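Local coordinates for protein 3-deoxy-manno-octulosonate cytidylyltransferase (Escherichia coli, PDB 1H7E) that joins the eight-carbon sugar KDO to CMP from CTP, releasing diphosphate, probably to supply lipopolysaccharide synthesis, at residues Y178-S192 and L200-I212. Sequence-based numbering, arbitrary orientation.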
loop_
_atom_site.group_PDB
_atom_site.type_symbol
_atom_site.label_atom_id
_atom_site.label_comp_id
_atom_site.label_asym_id
_atom_site.label_seq_id
_atom_site.Cartn_x
_atom_site.Cartn_y
_atom_site.Cartn_z
ATOM N N TYR A 178 -15.260 -1.592 13.402
ATOM C CA TYR A 178 -14.128 -1.375 14.297
ATOM C C TYR A 178 -14.317 -2.128 15.583
ATOM O O TYR A 178 -15.411 -2.141 16.120
ATOM C CB TYR A 178 -14.023 0.091 14.729
ATOM C CG TYR A 178 -13.837 1.092 13.628
ATOM C CD1 TYR A 178 -12.556 1.464 13.208
ATOM C CD2 TYR A 178 -14.929 1.717 13.044
ATOM C CE1 TYR A 178 -12.373 2.440 12.245
ATOM C CE2 TYR A 178 -14.749 2.702 12.064
ATOM C CZ TYR A 178 -13.468 3.052 11.681
ATOM O OH TYR A 178 -13.277 4.035 10.745
ATOM N N ARG A 179 -13.246 -2.737 16.073
ATOM C CA ARG A 179 -13.243 -3.404 17.368
ATOM C C ARG A 179 -13.218 -2.234 18.387
ATOM O O ARG A 179 -12.669 -1.151 18.106
ATOM C CB ARG A 179 -11.962 -4.215 17.530
ATOM C CG ARG A 179 -12.153 -5.557 18.128
ATOM C CD ARG A 179 -12.078 -6.587 17.051
ATOM N NE ARG A 179 -12.906 -7.745 17.365
ATOM C CZ ARG A 179 -13.165 -8.731 16.512
ATOM N NH1 ARG A 179 -12.649 -8.704 15.278
ATOM N NH2 ARG A 179 -13.969 -9.727 16.884
ATOM N N ARG A 180 -13.821 -2.441 19.558
ATOM C CA ARG A 180 -13.872 -1.407 20.592
ATOM C C ARG A 180 -12.493 -0.840 20.981
ATOM O O ARG A 180 -12.322 0.385 21.099
ATOM C CB ARG A 180 -14.597 -1.960 21.838
ATOM C CG ARG A 180 -14.802 -0.939 22.945
ATOM C CD ARG A 180 -15.673 -1.493 24.085
ATOM N NE ARG A 180 -15.673 -0.589 25.235
ATOM C CZ ARG A 180 -16.500 0.440 25.412
ATOM N NH1 ARG A 180 -17.442 0.723 24.529
ATOM N NH2 ARG A 180 -16.328 1.250 26.451
ATOM N N ASP A 181 -11.510 -1.713 21.161
ATOM C CA ASP A 181 -10.179 -1.250 21.563
ATOM C C ASP A 181 -9.496 -0.317 20.563
ATOM O O ASP A 181 -8.673 0.504 20.961
ATOM C CB ASP A 181 -9.263 -2.417 21.950
ATOM C CG ASP A 181 -9.106 -3.438 20.840
ATOM O OD1 ASP A 181 -9.542 -4.592 21.022
ATOM O OD2 ASP A 181 -8.525 -3.100 19.789
ATOM N N VAL A 182 -9.872 -0.390 19.283
ATOM C CA VAL A 182 -9.283 0.504 18.281
ATOM C C VAL A 182 -9.783 1.920 18.505
ATOM O O VAL A 182 -9.010 2.880 18.478
ATOM C CB VAL A 182 -9.622 0.061 16.832
ATOM C CG1 VAL A 182 -9.093 1.086 15.826
ATOM C CG2 VAL A 182 -8.998 -1.295 16.555
ATOM N N LEU A 183 -11.080 2.039 18.784
ATOM C CA LEU A 183 -11.697 3.330 19.019
ATOM C C LEU A 183 -11.238 3.959 20.340
ATOM O O LEU A 183 -11.103 5.181 20.415
ATOM C CB LEU A 183 -13.218 3.202 18.961
ATOM C CG LEU A 183 -13.772 2.804 17.579
ATOM C CD1 LEU A 183 -15.248 2.547 17.690
ATOM C CD2 LEU A 183 -13.507 3.902 16.544
ATOM N N GLN A 184 -10.950 3.131 21.344
ATOM C CA GLN A 184 -10.474 3.630 22.651
ATOM C C GLN A 184 -9.085 4.251 22.559
ATOM O O GLN A 184 -8.745 5.164 23.318
ATOM C CB GLN A 184 -10.420 2.510 23.686
ATOM C CG GLN A 184 -11.787 2.016 24.098
ATOM C CD GLN A 184 -11.733 0.889 25.101
ATOM O OE1 GLN A 184 -11.165 -0.169 24.837
ATOM N NE2 GLN A 184 -12.359 1.097 26.248
ATOM N N ASN A 185 -8.277 3.730 21.640
ATOM C CA ASN A 185 -6.916 4.215 21.434
ATOM C C ASN A 185 -6.770 5.157 20.237
ATOM O O ASN A 185 -5.684 5.676 19.993
ATOM C CB ASN A 185 -5.964 3.026 21.239
ATOM C CG ASN A 185 -5.906 2.121 22.448
ATOM O OD1 ASN A 185 -5.831 2.592 23.586
ATOM N ND2 ASN A 185 -5.948 0.811 22.211
ATOM N N TYR A 186 -7.873 5.449 19.560
ATOM C CA TYR A 186 -7.837 6.266 18.361
ATOM C C TYR A 186 -7.366 7.689 18.470
ATOM O O TYR A 186 -6.599 8.135 17.621
ATOM C CB TYR A 186 -9.188 6.261 17.638
ATOM C CG TYR A 186 -9.131 6.907 16.265
ATOM C CD1 TYR A 186 -8.640 6.204 15.146
ATOM C CD2 TYR A 186 -9.552 8.223 16.079
ATOM C CE1 TYR A 186 -8.575 6.811 13.876
ATOM C CE2 TYR A 186 -9.492 8.836 14.819
ATOM C CZ TYR A 186 -9.006 8.126 13.729
ATOM O OH TYR A 186 -8.986 8.751 12.510
ATOM N N SER A 187 -7.849 8.413 19.475
ATOM C CA SER A 187 -7.491 9.829 19.635
ATOM C C SER A 187 -6.016 10.113 19.920
ATOM O O SER A 187 -5.593 11.255 19.853
ATOM C CB SER A 187 -8.377 10.494 20.703
ATOM O OG SER A 187 -8.018 10.058 22.005
ATOM N N GLN A 188 -5.255 9.080 20.274
ATOM C CA GLN A 188 -3.827 9.218 20.536
ATOM C C GLN A 188 -2.964 9.056 19.256
ATOM O O GLN A 188 -1.759 9.304 19.293
ATOM C CB GLN A 188 -3.365 8.189 21.585
ATOM C CG GLN A 188 -4.047 8.311 22.965
ATOM C CD GLN A 188 -4.101 9.747 23.499
ATOM O OE1 GLN A 188 -3.131 10.504 23.402
ATOM N NE2 GLN A 188 -5.247 10.124 24.063
ATOM N N LEU A 189 -3.560 8.602 18.151
ATOM C CA LEU A 189 -2.818 8.414 16.902
ATOM C C LEU A 189 -2.548 9.749 16.218
ATOM O O LEU A 189 -3.422 10.618 16.111
ATOM C CB LEU A 189 -3.593 7.530 15.930
ATOM C CG LEU A 189 -3.971 6.134 16.398
ATOM C CD1 LEU A 189 -4.750 5.421 15.315
ATOM C CD2 LEU A 189 -2.719 5.391 16.766
ATOM N N PRO A 190 -1.308 9.955 15.778
ATOM C CA PRO A 190 -1.071 11.241 15.114
ATOM C C PRO A 190 -1.511 11.152 13.645
ATOM O O PRO A 190 -1.640 10.048 13.099
ATOM C CB PRO A 190 0.451 11.400 15.229
ATOM C CG PRO A 190 0.952 9.943 15.153
ATOM C CD PRO A 190 -0.063 9.181 15.981
ATOM N N GLU A 191 -1.829 12.297 13.044
ATOM C CA GLU A 191 -2.170 12.354 11.622
ATOM C C GLU A 191 -0.874 11.966 10.857
ATOM O O GLU A 191 0.232 12.239 11.318
ATOM C CB GLU A 191 -2.572 13.776 11.227
ATOM C CG GLU A 191 -3.839 14.264 11.879
ATOM C CD GLU A 191 -4.257 15.624 11.368
ATOM O OE1 GLU A 191 -4.225 15.845 10.135
ATOM O OE2 GLU A 191 -4.621 16.475 12.204
ATOM N N SER A 192 -1.012 11.277 9.736
ATOM C CA SER A 192 0.158 10.868 8.974
ATOM C C SER A 192 0.288 11.721 7.723
ATOM O O SER A 192 -0.683 12.356 7.283
ATOM C CB SER A 192 0.054 9.394 8.585
ATOM O OG SER A 192 -0.955 9.169 7.605
ATOM N N LEU A 200 -7.380 11.164 3.187
ATOM C CA LEU A 200 -8.032 9.850 3.402
ATOM C C LEU A 200 -7.760 9.468 4.850
ATOM O O LEU A 200 -6.645 9.068 5.222
ATOM C CB LEU A 200 -7.477 8.755 2.467
ATOM C CG LEU A 200 -7.800 8.866 0.971
ATOM C CD1 LEU A 200 -7.028 7.792 0.160
ATOM C CD2 LEU A 200 -9.315 8.769 0.767
ATOM N N GLU A 201 -8.794 9.595 5.673
ATOM C CA GLU A 201 -8.658 9.323 7.091
ATOM C C GLU A 201 -8.203 7.927 7.454
ATOM O O GLU A 201 -7.467 7.753 8.430
ATOM C CB GLU A 201 -9.964 9.632 7.818
ATOM C CG GLU A 201 -9.705 10.030 9.263
ATOM C CD GLU A 201 -10.964 10.157 10.117
ATOM O OE1 GLU A 201 -12.093 10.204 9.567
ATOM O OE2 GLU A 201 -10.807 10.219 11.361
ATOM N N GLN A 202 -8.593 6.932 6.661
ATOM C CA GLN A 202 -8.203 5.555 6.955
ATOM C C GLN A 202 -6.678 5.321 6.945
ATOM O O GLN A 202 -6.187 4.372 7.552
ATOM C CB GLN A 202 -8.927 4.557 6.034
ATOM C CG GLN A 202 -8.607 4.667 4.526
ATOM C CD GLN A 202 -9.504 5.644 3.800
ATOM O OE1 GLN A 202 -9.732 6.751 4.258
ATOM N NE2 GLN A 202 -10.009 5.237 2.641
ATOM N N LEU A 203 -5.928 6.203 6.288
ATOM C CA LEU A 203 -4.481 6.057 6.245
ATOM C C LEU A 203 -3.886 6.347 7.606
ATOM O O LEU A 203 -2.751 5.965 7.859
ATOM C CB LEU A 203 -3.854 6.942 5.152
ATOM C CG LEU A 203 -4.232 6.523 3.720
ATOM C CD1 LEU A 203 -3.609 7.479 2.676
ATOM C CD2 LEU A 203 -3.784 5.074 3.478
ATOM N N ARG A 204 -4.642 7.005 8.496
ATOM C CA ARG A 204 -4.108 7.264 9.841
ATOM C C ARG A 204 -3.896 5.924 10.551
ATOM O O ARG A 204 -2.908 5.734 11.277
ATOM C CB ARG A 204 -5.048 8.121 10.698
ATOM C CG ARG A 204 -4.409 8.508 12.034
ATOM C CD ARG A 204 -5.265 9.471 12.837
ATOM N NE ARG A 204 -5.735 10.582 12.011
ATOM C CZ ARG A 204 -6.599 11.504 12.416
ATOM N NH1 ARG A 204 -7.080 11.460 13.652
ATOM N NH2 ARG A 204 -7.053 12.413 11.564
ATOM N N LEU A 205 -4.812 4.990 10.323
ATOM C CA LEU A 205 -4.730 3.663 10.938
ATOM C C LEU A 205 -3.530 2.871 10.403
ATOM O O LEU A 205 -2.801 2.217 11.167
ATOM C CB LEU A 205 -6.015 2.880 10.662
ATOM C CG LEU A 205 -7.281 3.466 11.306
ATOM C CD1 LEU A 205 -8.502 2.744 10.740
ATOM C CD2 LEU A 205 -7.226 3.332 12.819
ATOM N N MET A 206 -3.344 2.925 9.085
ATOM C CA MET A 206 -2.252 2.218 8.442
ATOM C C MET A 206 -0.900 2.741 8.880
ATOM O O MET A 206 0.049 1.969 9.027
ATOM C CB MET A 206 -2.419 2.277 6.932
ATOM C CG MET A 206 -3.703 1.618 6.504
ATOM S SD MET A 206 -3.718 1.404 4.751
ATOM C CE MET A 206 -2.837 -0.177 4.664
ATOM N N ASN A 207 -0.822 4.042 9.151
ATOM C CA ASN A 207 0.427 4.646 9.616
ATOM C C ASN A 207 0.891 4.003 10.923
ATOM O O ASN A 207 2.090 3.817 11.160
ATOM C CB ASN A 207 0.242 6.148 9.848
ATOM C CG ASN A 207 1.554 6.844 10.175
ATOM O OD1 ASN A 207 2.535 6.706 9.442
ATOM N ND2 ASN A 207 1.597 7.541 11.311
ATOM N N ALA A 208 -0.082 3.689 11.773
ATOM C CA ALA A 208 0.170 3.099 13.087
ATOM C C ALA A 208 0.284 1.572 13.064
ATOM O O ALA A 208 0.390 0.943 14.111
ATOM C CB ALA A 208 -0.930 3.533 14.057
ATOM N N GLY A 209 0.222 0.978 11.879
ATOM C CA GLY A 209 0.356 -0.468 11.776
ATOM C C GLY A 209 -0.896 -1.257 12.124
ATOM O O GLY A 209 -0.818 -2.447 12.436
ATOM N N ILE A 210 -2.053 -0.603 12.091
ATOM C CA ILE A 210 -3.308 -1.279 12.397
ATOM C C ILE A 210 -3.830 -1.883 11.090
ATOM O O ILE A 210 -4.051 -1.182 10.104
ATOM C CB ILE A 210 -4.329 -0.298 12.990
ATOM C CG1 ILE A 210 -3.848 0.170 14.367
ATOM C CG2 ILE A 210 -5.717 -0.956 13.076
ATOM C CD1 ILE A 210 -4.487 1.463 14.822
ATOM N N ASN A 211 -4.008 -3.195 11.094
ATOM C CA ASN A 211 -4.468 -3.907 9.917
ATOM C C ASN A 211 -5.926 -3.673 9.555
ATOM O O ASN A 211 -6.800 -3.664 10.416
ATOM C CB ASN A 211 -4.227 -5.408 10.086
ATOM C CG ASN A 211 -4.587 -6.191 8.841
ATOM O OD1 ASN A 211 -4.107 -5.883 7.751
ATOM N ND2 ASN A 211 -5.468 -7.186 8.991
ATOM N N ILE A 212 -6.178 -3.476 8.265
ATOM C CA ILE A 212 -7.532 -3.270 7.788
ATOM C C ILE A 212 -7.798 -4.345 6.734
ATOM O O ILE A 212 -7.124 -4.370 5.697
ATOM C CB ILE A 212 -7.708 -1.883 7.150
ATOM C CG1 ILE A 212 -7.369 -0.768 8.141
ATOM C CG2 ILE A 212 -9.131 -1.737 6.586
ATOM C CD1 ILE A 212 -7.402 0.632 7.483
HETATM O O HOH W 1 -6.432 10.336 16.149
HETATM O O HOH W 2 -8.629 6.464 10.857
HETATM O O HOH W 3 -1.039 7.486 12.774
HETATM O O HOH W 4 -0.497 6.738 6.373
#
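Arg204 reaches out from helix 203-207 into the bend of 186-191, its guanidinium lying between Tyr186 and Glu191. With CG anti to the backbone N (chi1 -174°) and the chain bent at chi3 (-48°), Arg204 CG passes 3.3 Å from Pro190 O and the planar group turns so that Tyr186 OH sits above one face and Glu191 CG above the other. In the guanidinium plane, Arg204 NH1 gives a 2.8 Å hydrogen bond to a water oxygen that also ties down Tyr186 O and Leu189 O, while NH2 forms a salt bridge with Glu195. Cut back to an alanine, this position is likely to leave Glu195 without its charged mate, the water without its donor, and a gap between Tyr186 and Glu191. Tyr186 OH donates to Glu201 OE2 (2.6 Å, though that oxygen is less surely placed) and accepts from a second water, held also by Glu201 O. Leu205 CD2 meets the edge of the Tyr186 ring in its plane, 3.9 Å from Tyr186 CE1, and also touches Val182 and Leu189. Leu189 splits its methyls: CD2 packs on Ala208 CB at 3.7 Å, CD1 on Ile210 CD1. Farther along, Ser192 CB rests 3.4 Å from Asn207 CG, while its OG caps Glu195 N at the start of helix 193-198. That helix links the two segments; Tyr178 and Tyr186 lean on helix 76-86, and Ile210 reaches Val122 of central-sheet strand 122-129.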